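Local coordinates for protein putative secreted lipase (PDB 5H6B) that probably hydrolyses the ester bonds of triacylglycerols as a secreted, thermostable lipase of the alpha/beta hydrolase fold, at residues A[123-128]-A[185-190]. Sequence-based numbering, arbitrary orientation.
With ZN (zinc ion), chain D.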
loop_
_atom_site.group_PDB
_atom_site.type_symbol
_atom_site.label_atom_id
_atom_site.label_comp_id
_atom_site.label_asym_id
_atom_site.label_seq_id
_atom_site.Cartn_x
_atom_site.Cartn_y
_atom_site.Cartn_z
ATOM N N GLY A 123 16.918 5.213 -2.202
ATOM C CA GLY A 123 17.627 4.332 -1.266
ATOM C C GLY A 123 16.811 3.645 -0.179
ATOM O O GLY A 123 17.350 3.289 0.875
ATOM N N GLY A 124 15.517 3.440 -0.434
ATOM C CA GLY A 124 14.635 2.766 0.523
ATOM C C GLY A 124 14.978 1.308 0.751
ATOM O O GLY A 124 14.648 0.762 1.805
ATOM N N ALA A 125 15.623 0.671 -0.232
ATOM C CA ALA A 125 16.139 -0.712 -0.092
ATOM C C ALA A 125 16.808 -0.965 1.275
ATOM O O ALA A 125 16.546 -1.970 1.938
ATOM C CB ALA A 125 17.122 -1.021 -1.212
ATOM N N ASP A 126 17.642 -0.022 1.694
ATOM C CA ASP A 126 18.336 -0.118 2.975
ATOM C C ASP A 126 17.380 -0.246 4.146
ATOM O O ASP A 126 17.594 -1.069 5.021
ATOM C CB ASP A 126 19.248 1.104 3.192
ATOM C CG ASP A 126 20.403 1.147 2.217
ATOM O OD1 ASP A 126 20.902 0.064 1.838
ATOM O OD2 ASP A 126 20.809 2.260 1.820
ATOM N N LYS A 127 16.314 0.549 4.126
ATOM C CA LYS A 127 15.423 0.710 5.271
ATOM C C LYS A 127 14.162 -0.172 5.256
ATOM O O LYS A 127 13.372 -0.104 6.192
ATOM C CB LYS A 127 15.048 2.192 5.381
ATOM C CG LYS A 127 16.246 3.103 5.626
ATOM C CD LYS A 127 16.238 4.299 4.682
ATOM C CE LYS A 127 17.475 5.180 4.834
ATOM N NZ LYS A 127 17.326 6.462 4.082
ATOM N N VAL A 128 13.977 -1.014 4.230
ATOM C CA VAL A 128 12.731 -1.799 4.076
ATOM C C VAL A 128 12.973 -3.293 3.826
ATOM O O VAL A 128 13.667 -3.684 2.886
ATOM C CB VAL A 128 11.842 -1.236 2.937
ATOM C CG1 VAL A 128 10.629 -2.118 2.677
ATOM C CG2 VAL A 128 11.392 0.178 3.267
ATOM N N ASP A 185 11.070 -4.928 -11.865
ATOM C CA ASP A 185 10.103 -4.533 -10.845
ATOM C C ASP A 185 10.696 -4.435 -9.443
ATOM O O ASP A 185 10.269 -3.593 -8.646
ATOM C CB ASP A 185 8.983 -5.553 -10.774
ATOM C CG ASP A 185 8.142 -5.584 -11.994
ATOM O OD1 ASP A 185 8.353 -4.768 -12.900
ATOM O OD2 ASP A 185 7.248 -6.442 -12.034
ATOM N N THR A 186 11.650 -5.313 -9.136
ATOM C CA THR A 186 12.137 -5.457 -7.776
ATOM C C THR A 186 13.553 -4.947 -7.549
ATOM O O THR A 186 14.306 -4.658 -8.467
ATOM C CB THR A 186 12.005 -6.909 -7.270
ATOM O OG1 THR A 186 12.741 -7.801 -8.107
ATOM C CG2 THR A 186 10.558 -7.321 -7.270
ATOM N N VAL A 187 13.866 -4.808 -6.277
ATOM C CA VAL A 187 15.143 -4.351 -5.792
ATOM C C VAL A 187 15.596 -5.497 -4.891
ATOM O O VAL A 187 14.775 -6.065 -4.173
ATOM C CB VAL A 187 14.940 -2.988 -5.066
ATOM C CG1 VAL A 187 15.680 -2.889 -3.734
ATOM C CG2 VAL A 187 15.296 -1.836 -6.001
ATOM N N PRO A 188 16.891 -5.871 -4.945
ATOM C CA PRO A 188 17.351 -6.953 -4.056
ATOM C C PRO A 188 17.333 -6.514 -2.574
ATOM O O PRO A 188 17.496 -5.320 -2.279
ATOM C CB PRO A 188 18.781 -7.247 -4.559
ATOM C CG PRO A 188 19.229 -5.986 -5.213
ATOM C CD PRO A 188 18.010 -5.234 -5.674
ATOM N N GLY A 189 17.109 -7.475 -1.678
ATOM C CA GLY A 189 16.976 -7.224 -0.236
ATOM C C GLY A 189 15.539 -7.166 0.285
ATOM O O GLY A 189 15.338 -7.184 1.500
ATOM N N VAL A 190 14.543 -7.107 -0.609
ATOM C CA VAL A 190 13.146 -6.852 -0.212
ATOM C C VAL A 190 12.222 -8.011 -0.588
ATOM O O VAL A 190 12.306 -8.555 -1.696
ATOM C CB VAL A 190 12.620 -5.530 -0.836
ATOM C CG1 VAL A 190 11.193 -5.222 -0.369
ATOM C CG2 VAL A 190 13.558 -4.383 -0.485
HETATM ZN ZN ZN D . 7.100 -4.928 -14.417
#
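Across the contact the planar carbonyl of Val128 meets a methyl of Val190: CG2 of Val190 stands 3.4 Å from Val128 O, lifted from the carbonyl plane toward one face. Ala125 CB lies nearly end-on to the Pro188 carbonyl, 4.4 Å from its O. Val190 owes its placing to its first torsion (-177°), which sets CG1 opposite the backbone N and leaves CG2 to meet the carbonyl; CG1 approaches CG1 of Val128 loosely, at 4.4 Å. Closer is the methyl-to-methyl touch of Ala125 CB with Val187 CG1, a tight 3.5 Å, with Val187 twisted off a staggered position (chi1 135°). Helix 115-121 backs both segments, Tyr118 and Leu119 against Val128 and Lys120 against Val187.

The pair is a worked example of how a parallel alpha/beta sheet is entered. Each segment lies in the connection between a helix and one of two neighbouring strands, 128-134 and 191-196, the first of which opens with Val128. On one side a type II turn from Val187 to Val190, with Gly189 at positive phi (100°), leads into its strand; on the other lies a turn with helical backbone angles, closed by a hydrogen bond from Lys127 N to Gly124 O, 2.9 Å. At the far end, Asp185 OD1 binds zinc at 2.0 Å beside His139, and OD2 accepts the backbone N-H of Asp212, which helps fix the carboxylate's rotation. No hydrogen bond crosses between the segments, so their fit rests on a few methyl contacts, while zinc and Asp212 tie Asp185 to other parts of the fold.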